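Local structure of putative isomerase YbhH (Escherichia coli, 6OTV) at residues M1-R15 against R337-P350. The protein is a putative isomerase of the PrpF family, within the diaminopimelate epimerase-like clan, whose substrate and reaction remain undefined. Sequence-based numbering, arbitrary orientation.
Sequences MKKIPCVMMRGGTSR and RTTRKIFSGEVYLP. With EDO (1,2-ethanediol), chain E; EDO (1,2-ethanediol), chain N.
The backbone O of Met8 accepts two hydrogen bonds, from Ile342 N at 2.9 Å and from Phe343 N at 3.2 Å, and so marks a classic beta bulge in the antiparallel pairing of the N-terminal strand 3-11 with the C-terminal end of the chain. Here the two termini of a PrpF-family protein of the diaminopimelate epimerase clan zip together, and the bulge shows how a ladder absorbs one extra residue: before it Cys6 pairs with Gly345 and Ile4 with Val347, and beyond it Met9 pairs with Lys341 and Arg10 with Arg340. The inserted Ile342 reaches back across the neighbouring strand, its CD1 lying 3.7 Å from Arg10 N and packing crosswise against the aliphatic CD of Arg15.

Another doubly gripped oxygen is Arg10 O, which takes Arg340 N in its carbonyl plane and the hydroxyl of Thr339. That hydroxyl stands anti to its own main-chain nitrogen (chi1 -172°), which turns OG1 across the strands to within 2.6 Å of Arg10 O. The Arg10 guanidinium is held at its edge: NH1 donates to Thr338 OG1, tilted slightly from the plane, and to Gly12 O, almost exactly within it. Over one face lies Arg340 N, and over the opposite face a bound ethanediol. Bonding Gly12 O and Thr338 OG1 at once, NH1 links the Gly11–Ser14 type II' turn to strand 337-344, and Gly12 N adds a nearly axial bond to Thr338 O.

On the other side of the bulge, Cys6 CB meets Val347 CG2 at 3.6 Å, while helix 28-39 packs on Ile4 and Leu349. On the face that carries Lys3 and Pro5, the Glu346 side chain, bent at chi2 (80°), carries its carboxylate across to the Ile4–Pro5 peptide, with OE2 3.4 Å from Lys3 CG.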
# COMPACT_ATOMS: atom_id res chain seq x y z
N MET A 1 -23.16 -20.48 20.90
CA MET A 1 -21.79 -20.98 20.78
C MET A 1 -21.24 -21.36 22.15
O MET A 1 -21.34 -20.59 23.11
CB MET A 1 -20.89 -19.93 20.11
CG MET A 1 -19.47 -20.42 19.82
SD MET A 1 -18.47 -19.24 18.88
CE MET A 1 -19.38 -19.14 17.35
N LYS A 2 -20.65 -22.55 22.25
CA LYS A 2 -20.12 -23.05 23.50
C LYS A 2 -18.61 -23.23 23.52
O LYS A 2 -18.04 -23.34 24.60
CB LYS A 2 -20.78 -24.39 23.88
CG LYS A 2 -22.18 -24.22 24.44
CD LYS A 2 -22.15 -23.33 25.68
CE LYS A 2 -23.55 -22.95 26.14
NZ LYS A 2 -24.23 -22.04 25.18
N LYS A 3 -17.96 -23.25 22.36
CA LYS A 3 -16.51 -23.35 22.29
C LYS A 3 -16.03 -22.71 21.00
O LYS A 3 -16.78 -22.61 20.02
CB LYS A 3 -16.03 -24.81 22.38
CG LYS A 3 -16.49 -25.67 21.22
CD LYS A 3 -15.88 -27.06 21.29
CE LYS A 3 -16.27 -27.90 20.09
NZ LYS A 3 -15.68 -29.26 20.18
N ILE A 4 -14.77 -22.29 21.00
CA ILE A 4 -14.18 -21.60 19.86
C ILE A 4 -12.67 -21.79 19.87
O ILE A 4 -12.04 -21.72 20.94
CB ILE A 4 -14.55 -20.11 19.86
CG1 ILE A 4 -13.94 -19.38 18.66
CG2 ILE A 4 -14.12 -19.44 21.16
CD1 ILE A 4 -14.34 -17.93 18.57
N PRO A 5 -12.04 -22.08 18.72
CA PRO A 5 -10.57 -22.11 18.67
C PRO A 5 -9.98 -20.76 19.04
O PRO A 5 -10.51 -19.71 18.66
CB PRO A 5 -10.27 -22.48 17.22
CG PRO A 5 -11.51 -23.17 16.74
CD PRO A 5 -12.65 -22.49 17.45
N CYS A 6 -8.88 -20.79 19.78
CA CYS A 6 -8.29 -19.56 20.29
C CYS A 6 -6.79 -19.75 20.50
O CYS A 6 -6.32 -20.85 20.77
CB CYS A 6 -8.97 -19.14 21.59
SG CYS A 6 -8.34 -17.62 22.33
N VAL A 7 -6.06 -18.65 20.36
CA VAL A 7 -4.62 -18.60 20.60
C VAL A 7 -4.34 -17.39 21.48
O VAL A 7 -4.67 -16.26 21.10
CB VAL A 7 -3.81 -18.52 19.30
CG1 VAL A 7 -2.33 -18.30 19.61
CG2 VAL A 7 -3.99 -19.78 18.45
N MET A 8 -3.75 -17.61 22.65
CA MET A 8 -3.28 -16.51 23.48
C MET A 8 -1.85 -16.19 23.10
O MET A 8 -1.00 -17.09 23.00
CB MET A 8 -3.36 -16.85 24.97
CG MET A 8 -2.91 -15.73 25.89
SD MET A 8 -2.91 -16.22 27.63
CE MET A 8 -4.64 -16.59 27.88
N MET A 9 -1.58 -14.91 22.88
CA MET A 9 -0.24 -14.44 22.59
C MET A 9 0.05 -13.21 23.42
O MET A 9 -0.84 -12.40 23.70
CB MET A 9 -0.05 -14.10 21.10
CG MET A 9 -0.36 -15.22 20.13
SD MET A 9 0.02 -14.74 18.44
CE MET A 9 1.81 -14.71 18.49
N ARG A 10 1.31 -13.07 23.83
CA ARG A 10 1.80 -11.78 24.28
C ARG A 10 2.18 -10.97 23.05
O ARG A 10 2.97 -11.42 22.21
CB ARG A 10 3.01 -11.93 25.21
CG ARG A 10 3.64 -10.59 25.59
CD ARG A 10 4.90 -10.76 26.42
NE ARG A 10 5.93 -11.52 25.70
CZ ARG A 10 6.70 -11.01 24.74
NH1 ARG A 10 6.56 -9.74 24.38
NH2 ARG A 10 7.60 -11.78 24.15
N GLY A 11 1.58 -9.79 22.91
CA GLY A 11 1.97 -8.86 21.87
C GLY A 11 2.61 -7.64 22.50
O GLY A 11 1.90 -6.78 23.03
N GLY A 12 3.93 -7.55 22.45
CA GLY A 12 4.61 -6.46 23.11
C GLY A 12 4.35 -6.52 24.61
O GLY A 12 4.63 -7.54 25.26
N THR A 13 3.81 -5.44 25.16
CA THR A 13 3.48 -5.35 26.58
C THR A 13 2.02 -5.67 26.86
O THR A 13 1.50 -5.31 27.92
CB THR A 13 3.82 -3.96 27.11
OG1 THR A 13 3.06 -2.98 26.40
CG2 THR A 13 5.30 -3.68 26.94
N SER A 14 1.34 -6.33 25.92
CA SER A 14 -0.06 -6.70 26.07
C SER A 14 -0.21 -8.19 25.83
O SER A 14 0.68 -8.85 25.30
CB SER A 14 -0.95 -5.91 25.10
OG SER A 14 -0.96 -4.53 25.41
N ARG A 15 -1.37 -8.72 26.22
CA ARG A 15 -1.68 -10.13 26.06
C ARG A 15 -3.18 -10.28 25.83
O ARG A 15 -3.99 -9.52 26.37
CB ARG A 15 -1.26 -10.93 27.30
CG ARG A 15 -1.28 -12.43 27.14
CD ARG A 15 -1.02 -13.09 28.48
NE ARG A 15 -2.20 -13.01 29.34
CZ ARG A 15 -2.16 -13.01 30.67
NH1 ARG A 15 -1.00 -13.08 31.30
NH2 ARG A 15 -3.29 -12.93 31.36
N ARG A 337 9.14 -4.47 18.32
CA ARG A 337 8.46 -5.11 19.44
C ARG A 337 8.91 -6.56 19.52
O ARG A 337 9.75 -7.01 18.74
CB ARG A 337 6.93 -5.03 19.29
CG ARG A 337 6.36 -3.62 19.16
CD ARG A 337 6.07 -3.00 20.52
NE ARG A 337 7.29 -2.60 21.20
CZ ARG A 337 7.33 -2.18 22.46
NH1 ARG A 337 6.22 -2.13 23.18
NH2 ARG A 337 8.49 -1.83 23.01
N THR A 338 8.35 -7.29 20.47
CA THR A 338 8.50 -8.74 20.53
C THR A 338 7.13 -9.35 20.77
O THR A 338 6.21 -8.69 21.27
CB THR A 338 9.47 -9.19 21.63
OG1 THR A 338 8.88 -8.97 22.91
CG2 THR A 338 10.80 -8.43 21.54
N THR A 339 7.00 -10.62 20.42
CA THR A 339 5.75 -11.34 20.63
C THR A 339 6.08 -12.78 20.98
O THR A 339 7.20 -13.25 20.77
CB THR A 339 4.84 -11.25 19.39
OG1 THR A 339 3.56 -11.81 19.69
CG2 THR A 339 5.45 -12.02 18.22
N ARG A 340 5.09 -13.48 21.53
CA ARG A 340 5.27 -14.89 21.86
C ARG A 340 3.92 -15.58 21.89
O ARG A 340 2.95 -15.04 22.44
CB ARG A 340 5.99 -15.06 23.21
CG ARG A 340 6.56 -16.45 23.42
CD ARG A 340 7.25 -16.56 24.77
NE ARG A 340 6.29 -16.65 25.87
CZ ARG A 340 5.72 -17.79 26.27
NH1 ARG A 340 6.00 -18.93 25.66
NH2 ARG A 340 4.87 -17.78 27.29
N LYS A 341 3.85 -16.76 21.30
CA LYS A 341 2.67 -17.60 21.40
C LYS A 341 2.68 -18.31 22.75
O LYS A 341 3.67 -18.96 23.11
CB LYS A 341 2.62 -18.61 20.25
CG LYS A 341 1.44 -19.57 20.32
CD LYS A 341 1.40 -20.49 19.11
CE LYS A 341 2.67 -21.31 18.99
NZ LYS A 341 2.56 -22.33 17.91
N ILE A 342 1.58 -18.20 23.49
CA ILE A 342 1.48 -18.72 24.85
C ILE A 342 0.62 -19.98 24.90
O ILE A 342 1.07 -21.03 25.36
CB ILE A 342 0.96 -17.64 25.82
CG1 ILE A 342 1.91 -16.44 25.83
CG2 ILE A 342 0.79 -18.21 27.22
CD1 ILE A 342 1.48 -15.32 26.75
N PHE A 343 -0.61 -19.91 24.38
CA PHE A 343 -1.59 -20.98 24.54
C PHE A 343 -2.33 -21.16 23.22
O PHE A 343 -2.90 -20.20 22.70
CB PHE A 343 -2.58 -20.63 25.66
CG PHE A 343 -3.22 -21.83 26.32
CD1 PHE A 343 -3.41 -23.01 25.62
CD2 PHE A 343 -3.63 -21.76 27.64
CE1 PHE A 343 -4.01 -24.10 26.23
CE2 PHE A 343 -4.23 -22.84 28.26
CZ PHE A 343 -4.41 -24.02 27.55
N SER A 344 -2.32 -22.38 22.68
CA SER A 344 -3.03 -22.71 21.46
C SER A 344 -3.98 -23.86 21.75
O SER A 344 -3.57 -24.88 22.30
CB SER A 344 -2.08 -23.08 20.32
OG SER A 344 -2.79 -23.22 19.11
N GLY A 345 -5.25 -23.68 21.40
CA GLY A 345 -6.24 -24.72 21.65
C GLY A 345 -7.68 -24.26 21.55
O GLY A 345 -8.05 -23.56 20.60
N GLU A 346 -8.50 -24.66 22.52
CA GLU A 346 -9.93 -24.41 22.48
C GLU A 346 -10.36 -23.71 23.76
O GLU A 346 -9.97 -24.12 24.86
CB GLU A 346 -10.70 -25.73 22.33
CG GLU A 346 -12.14 -25.58 21.86
CD GLU A 346 -12.25 -25.37 20.36
OE1 GLU A 346 -11.23 -25.52 19.66
OE2 GLU A 346 -13.37 -25.07 19.89
N VAL A 347 -11.15 -22.65 23.62
CA VAL A 347 -11.72 -21.92 24.75
C VAL A 347 -13.21 -22.23 24.82
O VAL A 347 -13.90 -22.24 23.80
CB VAL A 347 -11.47 -20.40 24.64
CG1 VAL A 347 -12.31 -19.64 25.66
CG2 VAL A 347 -10.00 -20.10 24.85
N TYR A 348 -13.69 -22.49 26.03
CA TYR A 348 -15.08 -22.88 26.27
C TYR A 348 -15.84 -21.73 26.91
O TYR A 348 -15.33 -21.05 27.80
CB TYR A 348 -15.15 -24.13 27.15
CG TYR A 348 -14.43 -25.31 26.53
CD1 TYR A 348 -15.12 -26.24 25.75
CD2 TYR A 348 -13.06 -25.49 26.71
CE1 TYR A 348 -14.46 -27.31 25.17
CE2 TYR A 348 -12.40 -26.56 26.13
CZ TYR A 348 -13.10 -27.47 25.37
OH TYR A 348 -12.45 -28.54 24.79
N LEU A 349 -17.07 -21.51 26.44
CA LEU A 349 -17.90 -20.40 26.85
C LEU A 349 -18.98 -20.87 27.83
O LEU A 349 -19.61 -21.90 27.60
CB LEU A 349 -18.57 -19.75 25.64
CG LEU A 349 -17.61 -19.50 24.46
CD1 LEU A 349 -18.37 -19.03 23.23
CD2 LEU A 349 -16.53 -18.50 24.85
N PRO A 350 -19.21 -20.13 28.93
CA PRO A 350 -20.20 -20.50 29.94
C PRO A 350 -21.64 -20.45 29.41
O PRO A 350 -21.86 -19.83 28.38
CB PRO A 350 -20.00 -19.46 31.04
CG PRO A 350 -19.33 -18.31 30.38
CD PRO A 350 -18.48 -18.89 29.29
C1 EDO E . 11.21 -10.12 25.00
O1 EDO E . 10.45 -8.93 24.74
C2 EDO E . 10.44 -10.96 26.01
O2 EDO E . 11.24 -12.04 26.51
C1 EDO N . 8.20 -20.44 22.24
O1 EDO N . 8.08 -19.55 23.35
C2 EDO N . 6.83 -20.63 21.60
O2 EDO N . 6.16 -19.37 21.51